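Local structure of pyridoxine 4-oxidase (Mesorhizobium loti, 4HA6) at residues 463-468 against 498-503; 2-7 against 18-23. The protein oxidises pyridoxine at its 4-hydroxymethyl group with a bound FAD, as a member of the GMC oxidoreductase family. One frame throughout, in Å; residues are numbered along the deposited sequence. Where two conformers were deposited one is given.

Interaction 1 of 2, residues 463-468 against 498-503; sequences ANLRLK and ETFARQ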
loop_
_atom_site.group_PDB
_atom_site.type_symbol
_atom_site.label_atom_id
_atom_site.label_comp_id
_atom_site.label_asym_id
_atom_site.label_seq_id
_atom_site.Cartn_x
_atom_site.Cartn_y
_atom_site.Cartn_z
ATOM N N ALA A 463 -18.476 5.281 -8.457
ATOM C CA ALA A 463 -18.525 4.434 -7.270
ATOM C C ALA A 463 -18.472 2.960 -7.635
ATOM O O ALA A 463 -18.191 2.115 -6.784
ATOM C CB ALA A 463 -19.779 4.735 -6.464
ATOM N N ASN A 464 -18.763 2.659 -8.893
ATOM C CA ASN A 464 -18.691 1.298 -9.408
ATOM C C ASN A 464 -17.316 0.976 -9.988
ATOM O O ASN A 464 -17.092 -0.141 -10.497
ATOM C CB ASN A 464 -19.767 1.083 -10.484
ATOM C CG ASN A 464 -21.176 1.137 -9.917
ATOM O OD1 ASN A 464 -21.477 0.485 -8.921
ATOM N ND2 ASN A 464 -22.036 1.932 -10.536
ATOM N N LEU A 465 -16.416 1.964 -9.920
ATOM C CA LEU A 465 -15.015 1.848 -10.391
ATOM C C LEU A 465 -14.859 1.899 -11.915
ATOM O O LEU A 465 -13.810 1.498 -12.466
ATOM C CB LEU A 465 -14.305 0.608 -9.808
ATOM C CG LEU A 465 -14.397 0.411 -8.290
ATOM C CD1 LEU A 465 -13.613 -0.820 -7.835
ATOM C CD2 LEU A 465 -13.942 1.647 -7.535
ATOM N N ARG A 466 -15.892 2.407 -12.591
ATOM C CA ARG A 466 -15.879 2.542 -14.035
ATOM C C ARG A 466 -15.266 3.896 -14.408
ATOM O O ARG A 466 -15.684 4.933 -13.888
ATOM C CB ARG A 466 -17.312 2.441 -14.573
ATOM C CG ARG A 466 -17.434 2.470 -16.096
ATOM C CD ARG A 466 -18.889 2.753 -16.528
ATOM N NE ARG A 466 -19.403 3.942 -15.850
ATOM C CZ ARG A 466 -19.336 5.189 -16.319
ATOM N NH1 ARG A 466 -18.792 5.448 -17.507
ATOM N NH2 ARG A 466 -19.829 6.188 -15.589
ATOM N N LEU A 467 -14.261 3.895 -15.285
ATOM C CA LEU A 467 -13.742 5.163 -15.802
ATOM C C LEU A 467 -14.913 5.961 -16.368
ATOM O O LEU A 467 -15.650 5.451 -17.218
ATOM C CB LEU A 467 -12.721 4.929 -16.915
ATOM C CG LEU A 467 -12.034 6.246 -17.290
ATOM C CD1 LEU A 467 -10.683 6.284 -16.644
ATOM C CD2 LEU A 467 -11.936 6.429 -18.793
ATOM N N LYS A 468 -15.102 7.192 -15.892
ATOM C CA LYS A 468 -16.326 7.940 -16.198
ATOM C C LYS A 468 -16.545 8.188 -17.700
ATOM O O LYS A 468 -17.679 8.327 -18.146
ATOM C CB LYS A 468 -16.380 9.254 -15.401
ATOM C CG LYS A 468 -16.478 9.055 -13.882
ATOM C CD LYS A 468 -17.066 10.273 -13.150
ATOM C CE LYS A 468 -17.472 9.880 -11.720
ATOM N NZ LYS A 468 -18.137 10.979 -10.944
ATOM N N GLU A 498 -12.240 -7.228 -3.980
ATOM C CA GLU A 498 -13.355 -8.110 -3.646
ATOM C C GLU A 498 -14.707 -7.435 -3.896
ATOM O O GLU A 498 -15.617 -8.076 -4.430
ATOM C CB GLU A 498 -13.265 -8.629 -2.207
ATOM C CG GLU A 498 -14.451 -9.507 -1.756
ATOM C CD GLU A 498 -14.638 -10.788 -2.582
ATOM O OE1 GLU A 498 -15.763 -11.334 -2.580
ATOM O OE2 GLU A 498 -13.675 -11.265 -3.224
ATOM N N THR A 499 -14.859 -6.154 -3.546
ATOM C CA THR A 499 -16.173 -5.549 -3.801
ATOM C C THR A 499 -16.438 -5.428 -5.305
ATOM O O THR A 499 -17.577 -5.577 -5.754
ATOM C CB THR A 499 -16.524 -4.235 -2.982
ATOM O OG1 THR A 499 -16.516 -3.085 -3.826
ATOM C CG2 THR A 499 -15.650 -4.024 -1.759
ATOM N N PHE A 500 -15.393 -5.212 -6.097
ATOM C CA PHE A 500 -15.606 -5.203 -7.538
ATOM C C PHE A 500 -15.946 -6.596 -8.072
ATOM O O PHE A 500 -16.725 -6.728 -9.015
ATOM C CB PHE A 500 -14.408 -4.641 -8.286
ATOM C CG PHE A 500 -14.578 -4.674 -9.770
ATOM C CD1 PHE A 500 -14.118 -5.752 -10.516
ATOM C CD2 PHE A 500 -15.230 -3.638 -10.421
ATOM C CE1 PHE A 500 -14.283 -5.785 -11.891
ATOM C CE2 PHE A 500 -15.394 -3.659 -11.788
ATOM C CZ PHE A 500 -14.923 -4.738 -12.527
ATOM N N ALA A 501 -15.356 -7.640 -7.491
ATOM C CA ALA A 501 -15.664 -9.000 -7.942
ATOM C C ALA A 501 -17.127 -9.300 -7.657
ATOM O O ALA A 501 -17.833 -9.871 -8.487
ATOM C CB ALA A 501 -14.778 -10.015 -7.258
ATOM N N ARG A 502 -17.577 -8.892 -6.478
ATOM C CA ARG A 502 -18.964 -9.098 -6.082
ATOM C C ARG A 502 -19.913 -8.340 -7.008
ATOM O O ARG A 502 -20.973 -8.849 -7.371
ATOM C CB ARG A 502 -19.162 -8.687 -4.623
ATOM C CG ARG A 502 -18.337 -9.532 -3.649
ATOM C CD ARG A 502 -18.503 -9.105 -2.189
ATOM N NE ARG A 502 -18.134 -10.212 -1.314
ATOM C CZ ARG A 502 -18.776 -10.528 -0.195
ATOM N NH1 ARG A 502 -19.809 -9.805 0.217
ATOM N NH2 ARG A 502 -18.371 -11.561 0.521
ATOM N N GLN A 503 -19.514 -7.144 -7.426
ATOM C CA GLN A 503 -20.327 -6.308 -8.306
ATOM C C GLN A 503 -20.410 -6.893 -9.721
ATOM O O GLN A 503 -21.454 -6.836 -10.373
ATOM C CB GLN A 503 -19.750 -4.889 -8.310
ATOM C CG GLN A 503 -19.892 -4.099 -9.599
ATOM C CD GLN A 503 -19.034 -2.840 -9.579
ATOM O OE1 GLN A 503 -18.810 -2.247 -8.526
ATOM N NE2 GLN A 503 -18.534 -2.447 -10.736
#
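Asn464 and Phe500 bring the two backbones nearest, CA to CA 7.4 Å, where the loop 463-468 passes helix 490-506. The polar link is a single hydrogen bond: Gln503 NE2 donates to the backbone O of Asn464 at 2.7 Å, with an N-H...O angle of 167°. The donor sits in the carbonyl plane on a lone pair of that oxygen, which in turn lies almost within the Gln503 amide plane. Beyond CG the glutamine chain runs extended (chi2 -168°), long enough to carry its amide from the helix to the loop. The Asn464 side chain crosses it at about a right angle, CB lying 3.7 Å from Gln503 NE2, and the two amide planes are nearly perpendicular. Phe500 swings its ring out with CG anti to the backbone N (chi1 178°) and turns an edge to the same carbonyl, CD2 standing 4.0 Å from Asn464 O. Leu465 supplies the apolar half: its CD1 rests 3.9 Å from Phe500 CB. Its backbone is also bonded to Val475 at the edge of the parallel sheet. Arg111 donates to Gln503 OE1, so in this conformer the amide both gives and accepts a hydrogen bond. One carbonyl therefore takes a short, nearly straight N-H bond and borders an aromatic edge, while Leu465 and Phe500, both buried, add an apolar contact beside it, joining the loop before strand 473-475 to the C-terminal helix.

Interaction 2 of 2, residues 2-7 against 18-23; sequences CDIVIV and ARLSED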
loop_
_atom_site.group_PDB
_atom_site.type_symbol
_atom_site.label_atom_id
_atom_site.label_comp_id
_atom_site.label_asym_id
_atom_site.label_seq_id
_atom_site.Cartn_x
_atom_site.Cartn_y
_atom_site.Cartn_z
ATOM N N CYS A 2 -11.681 -13.903 -23.820
ATOM C CA CYS A 2 -12.540 -12.990 -24.581
ATOM C C CYS A 2 -13.427 -12.068 -23.730
ATOM O O CYS A 2 -13.684 -10.924 -24.098
ATOM C CB CYS A 2 -13.434 -13.795 -25.536
ATOM S SG CYS A 2 -12.646 -15.253 -26.310
ATOM N N ASP A 3 -13.922 -12.567 -22.610
ATOM C CA ASP A 3 -14.896 -11.805 -21.843
ATOM C C ASP A 3 -14.252 -10.662 -21.056
ATOM O O ASP A 3 -14.667 -9.509 -21.184
ATOM C CB ASP A 3 -15.693 -12.721 -20.908
ATOM C CG ASP A 3 -16.890 -13.355 -21.590
ATOM O OD1 ASP A 3 -17.020 -14.597 -21.508
ATOM O OD2 ASP A 3 -17.706 -12.615 -22.190
ATOM N N ILE A 4 -13.255 -10.977 -20.229
ATOM C CA ILE A 4 -12.619 -9.955 -19.389
ATOM C C ILE A 4 -11.110 -10.062 -19.429
ATOM O O ILE A 4 -10.559 -11.146 -19.258
ATOM C CB ILE A 4 -12.968 -10.116 -17.901
ATOM C CG1 ILE A 4 -14.392 -10.613 -17.711
ATOM C CG2 ILE A 4 -12.722 -8.806 -17.132
ATOM C CD1 ILE A 4 -14.519 -11.512 -16.511
ATOM N N VAL A 5 -10.441 -8.929 -19.600
ATOM C CA VAL A 5 -8.989 -8.892 -19.492
ATOM C C VAL A 5 -8.575 -8.091 -18.260
ATOM O O VAL A 5 -9.017 -6.954 -18.076
ATOM C CB VAL A 5 -8.342 -8.291 -20.750
ATOM C CG1 VAL A 5 -6.901 -7.917 -20.466
ATOM C CG2 VAL A 5 -8.413 -9.283 -21.898
ATOM N N ILE A 6 -7.735 -8.690 -17.417
ATOM C CA ILE A 6 -7.187 -8.009 -16.242
ATOM C C ILE A 6 -5.737 -7.610 -16.505
ATOM O O ILE A 6 -4.887 -8.464 -16.827
ATOM C CB ILE A 6 -7.266 -8.905 -14.969
ATOM C CG1 ILE A 6 -8.707 -9.378 -14.732
ATOM C CG2 ILE A 6 -6.735 -8.186 -13.745
ATOM C CD1 ILE A 6 -8.807 -10.535 -13.739
ATOM N N VAL A 7 -5.453 -6.315 -16.368
ATOM C CA VAL A 7 -4.114 -5.802 -16.637
ATOM C C VAL A 7 -3.358 -5.622 -15.323
ATOM O O VAL A 7 -3.678 -4.732 -14.528
ATOM C CB VAL A 7 -4.157 -4.460 -17.392
ATOM C CG1 VAL A 7 -2.737 -3.930 -17.631
ATOM C CG2 VAL A 7 -4.917 -4.609 -18.713
ATOM N N ALA A 18 -8.675 -14.948 -9.914
ATOM C CA ALA A 18 -9.357 -16.035 -9.218
ATOM C C ALA A 18 -10.873 -15.817 -9.177
ATOM O O ALA A 18 -11.639 -16.683 -9.614
ATOM C CB ALA A 18 -8.811 -16.191 -7.820
ATOM N N ARG A 19 -11.304 -14.666 -8.657
ATOM C CA ARG A 19 -12.725 -14.463 -8.361
ATOM C C ARG A 19 -13.618 -14.366 -9.607
ATOM O O ARG A 19 -14.688 -14.981 -9.651
ATOM C CB ARG A 19 -12.928 -13.278 -7.407
ATOM C CG ARG A 19 -12.405 -13.570 -5.972
ATOM C CD ARG A 19 -13.517 -13.795 -4.956
ATOM N NE ARG A 19 -14.677 -14.413 -5.566
ATOM C CZ ARG A 19 -15.898 -13.892 -5.550
ATOM N NH1 ARG A 19 -16.141 -12.743 -4.931
ATOM N NH2 ARG A 19 -16.883 -14.537 -6.156
ATOM N N LEU A 20 -13.172 -13.629 -10.623
ATOM C CA LEU A 20 -13.940 -13.509 -11.859
ATOM C C LEU A 20 -14.089 -14.870 -12.545
ATOM O O LEU A 20 -15.166 -15.208 -13.019
ATOM C CB LEU A 20 -13.309 -12.467 -12.805
ATOM C CG LEU A 20 -13.247 -11.054 -12.218
ATOM C CD1 LEU A 20 -12.843 -9.999 -13.246
ATOM C CD2 LEU A 20 -14.574 -10.695 -11.594
ATOM N N SER A 21 -13.029 -15.669 -12.551
ATOM C CA SER A 21 -13.059 -16.958 -13.244
ATOM C C SER A 21 -13.855 -18.038 -12.506
ATOM O O SER A 21 -14.022 -19.149 -13.022
ATOM C CB SER A 21 -11.642 -17.450 -13.521
ATOM O OG SER A 21 -10.960 -17.685 -12.308
ATOM N N GLU A 22 -14.344 -17.723 -11.307
ATOM C CA GLU A 22 -15.277 -18.611 -10.606
ATOM C C GLU A 22 -16.574 -18.809 -11.409
ATOM O O GLU A 22 -17.260 -19.820 -11.261
ATOM C CB GLU A 22 -15.551 -18.085 -9.194
ATOM C CG GLU A 22 -14.352 -18.261 -8.275
ATOM C CD GLU A 22 -14.586 -17.715 -6.881
ATOM O OE1 GLU A 22 -15.723 -17.304 -6.580
ATOM O OE2 GLU A 22 -13.624 -17.695 -6.089
ATOM N N ASP A 23 -16.889 -17.840 -12.261
ATOM C CA ASP A 23 -17.970 -17.971 -13.242
ATOM C C ASP A 23 -17.477 -18.776 -14.444
ATOM O O ASP A 23 -16.663 -18.298 -15.237
ATOM C CB ASP A 23 -18.444 -16.581 -13.692
ATOM C CG ASP A 23 -19.615 -16.636 -14.683
ATOM O OD1 ASP A 23 -20.140 -17.741 -14.958
ATOM O OD2 ASP A 23 -20.012 -15.556 -15.173
#
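Leu20, near the end of helix 11-20, reaches across to Ile4 and Ile6 on strand 4-7, and the contact can be followed along its side chain. At its root, Leu20 CB already meets Ile4 CD1 at 4.0 Å. CG stands anti to the carbonyl carbon (chi1 -61°), and the extended second torsion (chi2 -170°) sets CD1 against the isoleucines. That methyl does most of the touching: Leu20 CD1 lies 4.0 Å from Ile4 CD1 and 4.1 Å from Ile4 CG2, touching both branches of one isoleucine. Ile6 CD1 is 4.1 Å from the same Leu20 CD1. The other methyl, CD2, packs instead on Ala501 of helix 490-506. Ile4 and Leu20 cross at about a right angle, whereas Ile6 approaches more obliquely, its CD1 arriving at the leucine tip. Two residues apart on the strand, Ile4 and Ile6 project from the same face, while Val5 between them points away to the other side of the sheet. Beta-branched residues suit the strand, and leucine, branched at CG, puts one methyl on the strand and the other on helix 490-506. Tyr504 packs against both Ile4 and Leu20, extending the apolar layer. All three residues are buried and meet through methyl and methylene groups alone, so the seam depends on shape and exclusion of water, holding the first helix of the Rossmann-type beta-alpha-beta unit against its first strand.

Interactions 1 and 2 have centres 14 Å apart and each use one of two neighbouring helices, 490-506 and 11-20, of the FAD-binding fold. Helix 490-506 joins them directly: Glu498 OE1 forms a salt bridge with Arg19 NH1 at 2.8 Å, and Ala501 CB packs on Arg19 CB at 3.8 Å. Interaction 2 lies close to the cofactor, the Ile6 side chain being about 8 Å from FAD, and Val7 on the same strand touches it. Interaction 1 is more remote, with the Leu465 side chain about 11 Å from FAD. Together they connect the first beta-alpha-beta unit, through the C-terminal helix, to the loop preceding edge strand 473-475.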